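Local atomic coordinates of carbonic anhydrase (Unidentified, PDB entry 3R1W), a protein that probably catalyses the reversible hydration of carbon dioxide to bicarbonate, as a trimeric left-handed beta-helix of the hexapeptide-repeat family. Residues S45-A50 and V176-K181; G91-I96 and Y170-Y175; E126-V131 and S166-G171; G146-G151 and K156-T161. One frame throughout, in Å; residues are numbered along the deposited sequence.

In the fold
Contacts 1, 2 and 3 all lie between the parallel beta-helix and helix 162-184, which runs back along one sheet of it. Strands 45-46, 94-96 and 130-131 are every second strand along that sheet, with 66-67 and 111-113 between, and the helix meets them in reverse: 166-171 at contact 3, 170-175 at contact 2, 176-181 at contact 1. Centres of contacts 1 and 2 are about 11 Å apart, those of 2 and 3 about 8 Å. Contact 4 is the hairpin 147-150/155-159 at the end of the same sheet, about 27 Å from contact 1 between centres; its second strand leads into the helix. The turned-back helix thus covers the sheet lengthwise, and contacts 1, 2 and 3 also reach the second subunit.

Contact 1 of 4, residues S45-A50 and V176-K181; sequences SVWPLA and VRLKDK
K179 and L178 of helix 162-184 settle on S45 and W47 of the left-handed beta-helix, where the C-terminal helix lies along the sheet that includes strand 45-46. From K179 the aliphatic stem does the touching. K179 CB stands 3.7 Å from S45 CB and 3.9 Å from W47 CZ2, the lysine chain crossing the indole at about a right angle. K179 CG lies between the backbone N and the carbonyl carbon and stays near the serine, 4.0 Å from S45 CB. A bend at chi2 (94°) then turns the rest of the chain away from the indole, and K179 NZ ends 2.7 Å from OD1 of D180, the next residue, in a salt bridge. The same ammonium forms a second salt bridge with D43 and a hydrogen bond with the carbonyl of R25, so the charge of a largely buried lysine is gripped by three oxygens. L178 approaches the far end of the indole: L178 CG is 3.6 Å from W47 CH2 and L178 CD2 3.7 Å from that same carbon, an apolar contact met obliquely. Around the tryptophan, H182 makes an edge-to-face contact, Y175 and F27 bring further rings, and R53 of the second subunit adds a cation-pi interaction. L178 and K181 pack on Y15 of that subunit, which places this end of the helix at the trimer interface. W47 NE1 gives S45 OG, two residues back, a bent bond of 2.8 Å (135° at the hydrogen), the oxygen 28° out of the ring plane.

Contact 2 of 4, residues G91-I96 and Y170-Y175; sequences GDDVTI and YGAGNY
At a corner of the left-handed beta-helix, just before strand 94-96, D93 bears on A172 of the C-terminal helix. The backbones come close, with D93 CA 5.3 Å from A172 CA, and the alanine methyl fills the seam: A172 CB lies 3.8 Å from D93 CA and 3.7 Å from D93 OD1. D93 takes left-handed backbone angles (phi 57°, psi 38°), which turn the chain into the strand. With its CG beside the backbone N (chi1 -65°), the carboxylate lies alongside the methyl, while OD1 makes a salt bridge with R64 NE. T95, in the strand, points at the helix, but T95 OG1 is 4.1 Å from A172 N and 4.4 Å from A172 CB, a loose approach too long for a hydrogen bond. Glycines, G171 and G173, flank the alanine on both sides in sequence. Y175, one turn later, reaches S66 and Q68 and hydrogen-bonds through OH to R53 of the second subunit. The close fit is thus that of the A172 methyl against D93: the methyl touches a carboxylate oxygen without bonding to it, and the negative charge of D93 is answered by R64 of its own beta-helix.

Contact 3 of 4, residues E126-V131 and S166-G171; sequences EDEVIV and SFFTYG
The ring of F168 pushes from the helix against the backbone of E128 and V129. Its CG sits beside the backbone N, opposite the carbonyl carbon (chi1 -65°), which sends the ring out from the helix with its far atoms leading. F168 CE2 comes to 3.5 Å from E128 CA and 3.7 Å from E128 CB. Next to it, F168 CZ is 3.5 Å from E128 C. On the other side of the ring F168 CE1 lies 3.4 Å from V129 O. There I130 supplies the aliphatic contact, I130 CG1 3.8 Å from F168 CE1. This is a corner of the left-handed beta-helix: E128 has a positive phi and turns the chain towards strand 130-131, while helix 162-184 runs across the outside, and L112 and I160 add to the apolar surroundings of the phenylalanine. The E128 side chain crosses F168 at about a right angle and, extended beyond CG (chi2 -179°), carries its carboxylate away from the ring, the two planes only 14° apart. E128 OE2 forms salt bridges with both R110 and R165, a shared grip that would probably stabilise the ionised glutamate.

Contact 4 of 4, residues G146-G151 and K156-T161; sequences GFVYMG and KVRPIT
K156 lays its side chain over the ring of F147, while three backbone hydrogen bonds hold the tight part of the contact, two between the strands and a third just beyond them. V148 N donates to R158 O over 2.8 Å at 177°, and V157 N reaches V148 O at 2.8 Å. Past the strand ends I160 N meets G146 O at 2.9 Å from above the carbonyl plane. The lysine stem leaves CB near the Y149 ring and extends to CD. A bend at chi3 of K156 (-68°) then puts K156 CE over the centre of the F147 ring, 3.8 Å from its centroid. K156 NZ is 4.0 Å from the centroid of the F147 ring, a cation-pi contact, and is also salt-bridged to E144. The backbone N of E144 donates to Y149 OH. The pairing forms a beta hairpin that closes the end of the left-handed beta-helix, strand 155-159 running antiparallel to 147-150, whereas the other strands of the sheet run parallel. A classic beta bulge interrupts it, V157 and R158 both facing V148, with V157 in near-helical backbone angles. On the V148 side, V148 CG2 packs 3.8 Å from I160 CG2 and sits over one face of the R158 guanidinium. R158 is tied further by NH1 to P159 O and by a salt bridge to E164 in the helix that T161 caps. K156 is exposed yet well packed on F147; the thin part is M150 with V157, which meet through a single approach, M150 CB to V157 CG2 at 3.6 Å.

Contact 1 of 4, residues S45-A50 and V176-K181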
loop_
_atom_site.group_PDB
_atom_site.type_symbol
_atom_site.label_atom_id
_atom_site.label_comp_id
_atom_site.label_asym_id
_atom_site.label_seq_id
_atom_site.Cartn_x
_atom_site.Cartn_y
_atom_site.Cartn_z
ATOM N N SER B 45 -7.856 1.277 17.064
ATOM C CA SER B 45 -7.827 2.415 16.159
ATOM C C SER B 45 -7.492 1.932 14.765
ATOM O O SER B 45 -6.584 1.131 14.578
ATOM C CB SER B 45 -6.798 3.446 16.625
ATOM O OG SER B 45 -5.498 2.901 16.736
ATOM N N VAL B 46 -8.248 2.419 13.791
ATOM C CA VAL B 46 -8.034 2.046 12.407
ATOM C C VAL B 46 -7.845 3.334 11.636
ATOM O O VAL B 46 -8.713 4.200 11.633
ATOM C CB VAL B 46 -9.211 1.248 11.843
ATOM C CG1 VAL B 46 -8.911 0.840 10.403
ATOM C CG2 VAL B 46 -9.471 -0.000 12.701
ATOM N N TRP B 47 -6.692 3.435 10.984
ATOM C CA TRP B 47 -6.156 4.703 10.499
ATOM C C TRP B 47 -6.438 4.914 9.011
ATOM O O TRP B 47 -6.981 4.023 8.356
ATOM C CB TRP B 47 -4.665 4.752 10.846
ATOM C CG TRP B 47 -4.521 4.764 12.333
ATOM C CD1 TRP B 47 -4.440 3.670 13.167
ATOM C CD2 TRP B 47 -4.531 5.915 13.182
ATOM N NE1 TRP B 47 -4.368 4.083 14.477
ATOM C CE2 TRP B 47 -4.421 5.454 14.513
ATOM C CE3 TRP B 47 -4.604 7.296 12.944
ATOM C CZ2 TRP B 47 -4.381 6.326 15.600
ATOM C CZ3 TRP B 47 -4.567 8.158 14.020
ATOM C CH2 TRP B 47 -4.449 7.670 15.336
ATOM N N PRO B 48 -6.124 6.114 8.485
ATOM C CA PRO B 48 -6.590 6.393 7.125
ATOM C C PRO B 48 -6.233 5.342 6.091
ATOM O O PRO B 48 -5.104 4.844 6.032
ATOM C CB PRO B 48 -5.913 7.729 6.797
ATOM C CG PRO B 48 -5.848 8.416 8.123
ATOM C CD PRO B 48 -5.522 7.306 9.111
ATOM N N LEU B 49 -7.224 5.011 5.271
ATOM C CA LEU B 49 -7.033 4.165 4.096
ATOM C C LEU B 49 -6.570 2.742 4.426
ATOM O O LEU B 49 -5.868 2.116 3.627
ATOM C CB LEU B 49 -6.086 4.839 3.098
ATOM C CG LEU B 49 -6.496 6.267 2.707
ATOM C CD1 LEU B 49 -5.531 6.868 1.681
ATOM C CD2 LEU B 49 -7.924 6.296 2.169
ATOM N N ALA B 50 -6.959 2.239 5.598
ATOM C CA ALA B 50 -6.784 0.821 5.923
ATOM C C ALA B 50 -8.028 0.020 5.527
ATOM O O ALA B 50 -9.145 0.551 5.514
ATOM C CB ALA B 50 -6.486 0.629 7.404
ATOM N N VAL B 176 -3.335 4.828 21.677
ATOM C CA VAL B 176 -4.637 5.055 22.314
ATOM C C VAL B 176 -4.846 6.553 22.563
ATOM O O VAL B 176 -5.909 7.109 22.263
ATOM C CB VAL B 176 -4.787 4.246 23.624
ATOM C CG1 VAL B 176 -6.017 4.716 24.418
ATOM C CG2 VAL B 176 -4.873 2.749 23.322
ATOM N N ARG B 177 -3.832 7.215 23.113
ATOM C CA ARG B 177 -3.920 8.652 23.323
ATOM C C ARG B 177 -4.066 9.417 22.007
ATOM O O ARG B 177 -4.814 10.390 21.938
ATOM C CB ARG B 177 -2.722 9.176 24.131
ATOM C CG ARG B 177 -2.734 8.749 25.592
ATOM C CD ARG B 177 -1.684 9.507 26.397
ATOM N NE ARG B 177 -0.339 9.307 25.863
ATOM C CZ ARG B 177 0.436 8.272 26.173
ATOM N NH1 ARG B 177 -0.005 7.346 27.014
ATOM N NH2 ARG B 177 1.648 8.160 25.643
ATOM N N LEU B 178 -3.362 8.968 20.966
ATOM C CA LEU B 178 -3.395 9.644 19.670
ATOM C C LEU B 178 -4.776 9.488 19.056
ATOM O O LEU B 178 -5.359 10.433 18.511
ATOM C CB LEU B 178 -2.352 9.037 18.731
ATOM C CG LEU B 178 -2.265 9.706 17.362
ATOM C CD1 LEU B 178 -1.949 11.202 17.521
ATOM C CD2 LEU B 178 -1.215 8.993 16.497
ATOM N N LYS B 179 -5.338 8.286 19.126
ATOM C CA LYS B 179 -6.677 8.088 18.581
ATOM C C LYS B 179 -7.757 8.893 19.326
ATOM O O LYS B 179 -8.735 9.291 18.714
ATOM C CB LYS B 179 -7.064 6.604 18.458
ATOM C CG LYS B 179 -7.181 5.844 19.760
ATOM C CD LYS B 179 -8.594 5.828 20.296
ATOM C CE LYS B 179 -8.643 5.092 21.645
ATOM N NZ LYS B 179 -9.826 5.396 22.494
ATOM N N ASP B 180 -7.582 9.156 20.626
ATOM C CA ASP B 180 -8.537 10.023 21.284
ATOM C C ASP B 180 -8.497 11.432 20.692
ATOM O O ASP B 180 -9.523 12.100 20.616
ATOM C CB ASP B 180 -8.292 10.037 22.800
ATOM C CG ASP B 180 -8.734 8.739 23.470
ATOM O OD1 ASP B 180 -9.625 8.060 22.918
ATOM O OD2 ASP B 180 -8.208 8.406 24.556
ATOM N N LYS B 181 -7.315 11.883 20.282
ATOM C CA LYS B 181 -7.193 13.200 19.672
ATOM C C LYS B 181 -7.864 13.224 18.305
ATOM O O LYS B 181 -8.539 14.182 17.951
ATOM C CB LYS B 181 -5.732 13.626 19.544
ATOM C CG LYS B 181 -4.999 13.746 20.873
ATOM C CD LYS B 181 -3.569 14.210 20.653
ATOM C CE LYS B 181 -2.855 14.488 21.959
ATOM N NZ LYS B 181 -1.457 14.942 21.715
#

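Contact 2 of 4, residues G91-I96 and Y170-Y175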
loop_
_atom_site.group_PDB
_atom_site.type_symbol
_atom_site.label_atom_id
_atom_site.label_comp_id
_atom_site.label_asym_id
_atom_site.label_seq_id
_atom_site.Cartn_x
_atom_site.Cartn_y
_atom_site.Cartn_z
ATOM N N GLY B 91 -4.469 -10.098 18.950
ATOM C CA GLY B 91 -4.697 -9.852 20.370
ATOM C C GLY B 91 -4.705 -8.389 20.781
ATOM O O GLY B 91 -5.038 -7.517 19.977
ATOM N N ASP B 92 -4.340 -8.131 22.040
ATOM C CA ASP B 92 -4.338 -6.787 22.629
ATOM C C ASP B 92 -2.966 -6.124 22.527
ATOM O O ASP B 92 -1.944 -6.805 22.485
ATOM C CB ASP B 92 -4.674 -6.842 24.126
ATOM C CG ASP B 92 -5.862 -7.723 24.446
ATOM O OD1 ASP B 92 -6.837 -7.745 23.671
ATOM O OD2 ASP B 92 -5.822 -8.388 25.505
ATOM N N ASP B 93 -2.949 -4.793 22.518
ATOM C CA ASP B 93 -1.698 -4.042 22.539
ATOM C C ASP B 93 -0.813 -4.428 21.367
ATOM O O ASP B 93 0.399 -4.542 21.495
ATOM C CB ASP B 93 -0.950 -4.271 23.854
ATOM C CG ASP B 93 -1.702 -3.722 25.057
ATOM O OD1 ASP B 93 -2.129 -2.544 25.027
ATOM O OD2 ASP B 93 -1.871 -4.475 26.034
ATOM N N VAL B 94 -1.434 -4.652 20.217
ATOM C CA VAL B 94 -0.687 -4.958 19.008
ATOM C C VAL B 94 -0.590 -3.690 18.166
ATOM O O VAL B 94 -1.574 -2.984 17.975
ATOM C CB VAL B 94 -1.357 -6.107 18.211
ATOM C CG1 VAL B 94 -0.667 -6.304 16.857
ATOM C CG2 VAL B 94 -1.336 -7.398 19.033
ATOM N N THR B 95 0.612 -3.380 17.695
ATOM C CA THR B 95 0.793 -2.214 16.839
ATOM C C THR B 95 1.041 -2.701 15.409
ATOM O O THR B 95 2.085 -3.280 15.116
ATOM C CB THR B 95 1.962 -1.339 17.322
ATOM O OG1 THR B 95 1.726 -0.928 18.676
ATOM C CG2 THR B 95 2.103 -0.091 16.436
ATOM N N ILE B 96 0.072 -2.486 14.526
ATOM C CA ILE B 96 0.215 -2.924 13.142
ATOM C C ILE B 96 0.654 -1.725 12.306
ATOM O O ILE B 96 -0.118 -0.795 12.087
ATOM C CB ILE B 96 -1.098 -3.551 12.619
ATOM C CG1 ILE B 96 -1.491 -4.749 13.498
ATOM C CG2 ILE B 96 -0.956 -3.994 11.155
ATOM C CD1 ILE B 96 -2.934 -5.189 13.308
ATOM N N TYR B 170 3.890 0.741 26.067
ATOM C CA TYR B 170 4.044 2.184 25.870
ATOM C C TYR B 170 3.536 2.644 24.495
ATOM O O TYR B 170 2.786 3.619 24.394
ATOM C CB TYR B 170 5.496 2.649 26.034
ATOM C CG TYR B 170 5.625 4.102 25.624
ATOM C CD1 TYR B 170 5.289 5.116 26.508
ATOM C CD2 TYR B 170 6.007 4.457 24.331
ATOM C CE1 TYR B 170 5.365 6.437 26.135
ATOM C CE2 TYR B 170 6.093 5.769 23.955
ATOM C CZ TYR B 170 5.769 6.760 24.862
ATOM O OH TYR B 170 5.841 8.083 24.489
ATOM N N GLY B 171 3.983 1.962 23.444
ATOM C CA GLY B 171 3.647 2.344 22.080
ATOM C C GLY B 171 2.162 2.205 21.818
ATOM O O GLY B 171 1.530 3.094 21.234
ATOM N N ALA B 172 1.598 1.080 22.245
ATOM C CA ALA B 172 0.161 0.870 22.118
ATOM C C ALA B 172 -0.604 1.953 22.874
ATOM O O ALA B 172 -1.612 2.463 22.392
ATOM C CB ALA B 172 -0.227 -0.522 22.609
ATOM N N GLY B 173 -0.113 2.311 24.059
ATOM C CA GLY B 173 -0.745 3.345 24.865
ATOM C C GLY B 173 -0.645 4.710 24.205
ATOM O O GLY B 173 -1.569 5.513 24.274
ATOM N N ASN B 174 0.487 4.984 23.567
ATOM C CA ASN B 174 0.647 6.244 22.847
ATOM C C ASN B 174 -0.364 6.341 21.715
ATOM O O ASN B 174 -0.888 7.417 21.439
ATOM C CB ASN B 174 2.058 6.384 22.286
ATOM C CG ASN B 174 2.254 7.709 21.560
ATOM O OD1 ASN B 174 2.109 8.778 22.156
ATOM N ND2 ASN B 174 2.569 7.645 20.277
ATOM N N TYR B 175 -0.647 5.214 21.062
ATOM C CA TYR B 175 -1.632 5.219 19.974
ATOM C C TYR B 175 -3.074 5.336 20.476
ATOM O O TYR B 175 -3.933 5.894 19.787
ATOM C CB TYR B 175 -1.442 4.037 19.003
ATOM C CG TYR B 175 -0.847 4.514 17.692
ATOM C CD1 TYR B 175 -1.647 4.698 16.571
ATOM C CD2 TYR B 175 0.506 4.833 17.597
ATOM C CE1 TYR B 175 -1.109 5.163 15.375
ATOM C CE2 TYR B 175 1.053 5.305 16.409
ATOM C CZ TYR B 175 0.234 5.468 15.304
ATOM O OH TYR B 175 0.759 5.925 14.115
#

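Contact 3 of 4, residues E126-V131 and S166-G171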
loop_
_atom_site.group_PDB
_atom_site.type_symbol
_atom_site.label_atom_id
_atom_site.label_comp_id
_atom_site.label_asym_id
_atom_site.label_seq_id
_atom_site.Cartn_x
_atom_site.Cartn_y
_atom_site.Cartn_z
ATOM N N GLU B 126 3.581 -15.292 18.441
ATOM C CA GLU B 126 3.353 -15.357 19.880
ATOM C C GLU B 126 3.412 -13.971 20.541
ATOM O O GLU B 126 3.692 -12.965 19.879
ATOM C CB GLU B 126 4.337 -16.344 20.524
ATOM C CG GLU B 126 4.148 -17.761 19.999
ATOM C CD GLU B 126 5.079 -18.780 20.635
ATOM O OE1 GLU B 126 5.925 -18.398 21.471
ATOM O OE2 GLU B 126 4.960 -19.972 20.286
ATOM N N ASP B 127 3.120 -13.921 21.839
ATOM C CA ASP B 127 3.180 -12.677 22.611
ATOM C C ASP B 127 4.573 -12.065 22.591
ATOM O O ASP B 127 5.569 -12.783 22.557
ATOM C CB ASP B 127 2.838 -12.937 24.084
ATOM C CG ASP B 127 1.406 -13.367 24.305
ATOM O OD1 ASP B 127 0.609 -13.410 23.338
ATOM O OD2 ASP B 127 1.076 -13.658 25.480
ATOM N N GLU B 128 4.636 -10.739 22.646
ATOM C CA GLU B 128 5.901 -10.032 22.845
ATOM C C GLU B 128 6.947 -10.371 21.784
ATOM O O GLU B 128 8.083 -10.733 22.088
ATOM C CB GLU B 128 6.410 -10.261 24.284
ATOM C CG GLU B 128 5.393 -9.748 25.308
ATOM C CD GLU B 128 5.821 -9.905 26.764
ATOM O OE1 GLU B 128 6.864 -10.536 27.036
ATOM O OE2 GLU B 128 5.091 -9.395 27.641
ATOM N N VAL B 129 6.540 -10.240 20.523
ATOM C CA VAL B 129 7.418 -10.457 19.392
ATOM C C VAL B 129 7.510 -9.151 18.612
ATOM O O VAL B 129 6.544 -8.395 18.556
ATOM C CB VAL B 129 6.839 -11.552 18.457
ATOM C CG1 VAL B 129 7.511 -11.511 17.094
ATOM C CG2 VAL B 129 6.949 -12.937 19.118
ATOM N N ILE B 130 8.675 -8.884 18.037
ATOM C CA ILE B 130 8.836 -7.769 17.109
ATOM C C ILE B 130 9.056 -8.320 15.709
ATOM O O ILE B 130 9.955 -9.137 15.491
ATOM C CB ILE B 130 10.035 -6.869 17.484
ATOM C CG1 ILE B 130 9.748 -6.106 18.781
ATOM C CG2 ILE B 130 10.346 -5.895 16.345
ATOM C CD1 ILE B 130 10.960 -5.369 19.335
ATOM N N VAL B 131 8.215 -7.889 14.769
ATOM C CA VAL B 131 8.404 -8.202 13.354
ATOM C C VAL B 131 8.932 -6.939 12.693
ATOM O O VAL B 131 8.250 -5.908 12.656
ATOM C CB VAL B 131 7.093 -8.666 12.670
ATOM C CG1 VAL B 131 7.326 -8.950 11.170
ATOM C CG2 VAL B 131 6.537 -9.905 13.367
ATOM N N SER B 166 9.108 -3.184 27.288
ATOM C CA SER B 166 8.258 -2.127 27.836
ATOM C C SER B 166 7.587 -1.319 26.723
ATOM O O SER B 166 6.540 -0.712 26.941
ATOM C CB SER B 166 9.041 -1.209 28.786
ATOM O OG SER B 166 9.878 -0.317 28.071
ATOM N N PHE B 167 8.174 -1.325 25.530
ATOM C CA PHE B 167 7.639 -0.503 24.443
ATOM C C PHE B 167 6.317 -1.023 23.880
ATOM O O PHE B 167 5.522 -0.245 23.365
ATOM C CB PHE B 167 8.656 -0.319 23.312
ATOM C CG PHE B 167 8.182 0.599 22.221
ATOM C CD1 PHE B 167 8.272 1.980 22.365
ATOM C CD2 PHE B 167 7.626 0.081 21.056
ATOM C CE1 PHE B 167 7.836 2.831 21.361
ATOM C CE2 PHE B 167 7.184 0.929 20.043
ATOM C CZ PHE B 167 7.287 2.311 20.202
ATOM N N PHE B 168 6.077 -2.330 23.964
ATOM C CA PHE B 168 4.821 -2.864 23.435
ATOM C C PHE B 168 3.644 -2.104 24.050
ATOM O O PHE B 168 2.727 -1.673 23.349
ATOM C CB PHE B 168 4.665 -4.355 23.739
ATOM C CG PHE B 168 5.682 -5.237 23.062
ATOM C CD1 PHE B 168 5.800 -5.257 21.681
ATOM C CD2 PHE B 168 6.488 -6.086 23.813
ATOM C CE1 PHE B 168 6.731 -6.076 21.058
ATOM C CE2 PHE B 168 7.416 -6.909 23.202
ATOM C CZ PHE B 168 7.535 -6.912 21.820
ATOM N N THR B 169 3.672 -1.960 25.371
ATOM C CA THR B 169 2.592 -1.319 26.102
ATOM C C THR B 169 2.678 0.195 25.992
ATOM O O THR B 169 1.666 0.866 25.840
ATOM C CB THR B 169 2.620 -1.725 27.593
ATOM O OG1 THR B 169 2.232 -3.099 27.705
ATOM C CG2 THR B 169 1.667 -0.873 28.394
ATOM N N TYR B 170 3.890 0.741 26.067
ATOM C CA TYR B 170 4.044 2.184 25.870
ATOM C C TYR B 170 3.536 2.644 24.495
ATOM O O TYR B 170 2.786 3.619 24.394
ATOM C CB TYR B 170 5.496 2.649 26.034
ATOM C CG TYR B 170 5.625 4.102 25.624
ATOM C CD1 TYR B 170 5.289 5.116 26.508
ATOM C CD2 TYR B 170 6.007 4.457 24.331
ATOM C CE1 TYR B 170 5.365 6.437 26.135
ATOM C CE2 TYR B 170 6.093 5.769 23.955
ATOM C CZ TYR B 170 5.769 6.760 24.862
ATOM O OH TYR B 170 5.841 8.083 24.489
ATOM N N GLY B 171 3.983 1.962 23.444
ATOM C CA GLY B 171 3.647 2.344 22.080
ATOM C C GLY B 171 2.162 2.205 21.818
ATOM O O GLY B 171 1.530 3.094 21.234
#

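Contact 4 of 4, residues G146-G151 and K156-T161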
loop_
_atom_site.group_PDB
_atom_site.type_symbol
_atom_site.label_atom_id
_atom_site.label_comp_id
_atom_site.label_asym_id
_atom_site.label_seq_id
_atom_site.Cartn_x
_atom_site.Cartn_y
_atom_site.Cartn_z
ATOM N N GLY B 146 9.220 -13.322 22.648
ATOM C CA GLY B 146 10.393 -12.669 23.203
ATOM C C GLY B 146 11.525 -12.496 22.213
ATOM O O GLY B 146 12.673 -12.282 22.606
ATOM N N PHE B 147 11.211 -12.569 20.921
ATOM C CA PHE B 147 12.246 -12.440 19.899
ATOM C C PHE B 147 11.930 -11.410 18.831
ATOM O O PHE B 147 10.773 -11.066 18.604
ATOM C CB PHE B 147 12.525 -13.782 19.224
ATOM C CG PHE B 147 13.230 -14.762 20.107
ATOM C CD1 PHE B 147 12.512 -15.636 20.902
ATOM C CD2 PHE B 147 14.615 -14.791 20.155
ATOM C CE1 PHE B 147 13.166 -16.538 21.730
ATOM C CE2 PHE B 147 15.276 -15.693 20.972
ATOM C CZ PHE B 147 14.551 -16.567 21.763
ATOM N N VAL B 148 12.990 -10.928 18.191
ATOM C CA VAL B 148 12.894 -10.061 17.032
ATOM C C VAL B 148 13.076 -10.905 15.778
ATOM O O VAL B 148 14.014 -11.701 15.682
ATOM C CB VAL B 148 13.994 -8.984 17.044
ATOM C CG1 VAL B 148 13.929 -8.151 15.778
ATOM C CG2 VAL B 148 13.865 -8.101 18.276
ATOM N N TYR B 149 12.177 -10.738 14.817
ATOM C CA TYR B 149 12.280 -11.431 13.539
ATOM C C TYR B 149 12.444 -10.432 12.404
ATOM O O TYR B 149 11.823 -9.374 12.415
ATOM C CB TYR B 149 11.043 -12.294 13.310
ATOM C CG TYR B 149 11.025 -13.556 14.151
ATOM C CD1 TYR B 149 10.585 -13.538 15.477
ATOM C CD2 TYR B 149 11.453 -14.770 13.613
ATOM C CE1 TYR B 149 10.572 -14.698 16.238
ATOM C CE2 TYR B 149 11.447 -15.928 14.368
ATOM C CZ TYR B 149 11.005 -15.891 15.672
ATOM O OH TYR B 149 11.000 -17.057 16.410
ATOM N N MET B 150 13.263 -10.772 11.418
ATOM C CA MET B 150 13.539 -9.872 10.308
ATOM C C MET B 150 13.810 -10.642 9.017
ATOM O O MET B 150 14.323 -11.748 9.051
ATOM C CB MET B 150 14.739 -8.980 10.651
ATOM C CG MET B 150 15.188 -8.025 9.585
ATOM S SD MET B 150 16.348 -6.793 10.234
ATOM C CE MET B 150 15.350 -6.000 11.494
ATOM N N GLY B 151 13.466 -10.042 7.886
ATOM C CA GLY B 151 13.852 -10.580 6.594
ATOM C C GLY B 151 12.724 -11.198 5.790
ATOM O O GLY B 151 11.566 -11.235 6.232
ATOM N N LYS B 156 14.637 -15.533 12.988
ATOM C CA LYS B 156 14.966 -15.034 14.322
ATOM C C LYS B 156 16.299 -14.292 14.287
ATOM O O LYS B 156 17.276 -14.788 13.723
ATOM C CB LYS B 156 15.020 -16.186 15.330
ATOM C CG LYS B 156 15.243 -15.739 16.763
ATOM C CD LYS B 156 15.503 -16.925 17.684
ATOM C CE LYS B 156 14.267 -17.787 17.852
ATOM N NZ LYS B 156 14.540 -18.979 18.712
ATOM N N VAL B 157 16.328 -13.098 14.876
ATOM C CA VAL B 157 17.535 -12.277 14.913
ATOM C C VAL B 157 18.174 -12.299 16.296
ATOM O O VAL B 157 19.370 -12.557 16.438
ATOM C CB VAL B 157 17.224 -10.811 14.575
ATOM C CG1 VAL B 157 18.488 -9.966 14.673
ATOM C CG2 VAL B 157 16.598 -10.701 13.196
ATOM N N ARG B 158 17.362 -12.027 17.313
ATOM C CA ARG B 158 17.844 -11.924 18.690
ATOM C C ARG B 158 16.662 -11.824 19.637
ATOM O O ARG B 158 15.546 -11.544 19.207
ATOM C CB ARG B 158 18.708 -10.676 18.854
ATOM C CG ARG B 158 17.988 -9.384 18.491
ATOM C CD ARG B 158 18.787 -8.151 18.887
ATOM N NE ARG B 158 18.152 -6.926 18.410
ATOM C CZ ARG B 158 17.175 -6.294 19.056
ATOM N NH1 ARG B 158 16.727 -6.769 20.214
ATOM N NH2 ARG B 158 16.648 -5.188 18.548
ATOM N N PRO B 159 16.897 -12.050 20.938
ATOM C CA PRO B 159 15.815 -11.780 21.888
ATOM C C PRO B 159 15.556 -10.284 21.994
ATOM O O PRO B 159 16.420 -9.478 21.649
ATOM C CB PRO B 159 16.359 -12.322 23.217
ATOM C CG PRO B 159 17.831 -12.494 23.015
ATOM C CD PRO B 159 18.042 -12.737 21.563
ATOM N N ILE B 160 14.375 -9.913 22.468
ATOM C CA ILE B 160 14.087 -8.504 22.679
ATOM C C ILE B 160 14.782 -7.990 23.942
ATOM O O ILE B 160 15.077 -8.763 24.859
ATOM C CB ILE B 160 12.584 -8.255 22.791
ATOM C CG1 ILE B 160 12.015 -9.001 24.002
ATOM C CG2 ILE B 160 11.893 -8.682 21.499
ATOM C CD1 ILE B 160 10.574 -8.619 24.342
ATOM N N THR B 161 15.029 -6.682 23.965
ATOM C CA THR B 161 15.593 -5.990 25.126
ATOM C C THR B 161 14.494 -5.682 26.142
ATOM O O THR B 161 13.310 -5.835 25.846
ATOM C CB THR B 161 16.251 -4.666 24.710
ATOM O OG1 THR B 161 15.271 -3.799 24.116
ATOM C CG2 THR B 161 17.372 -4.914 23.706
#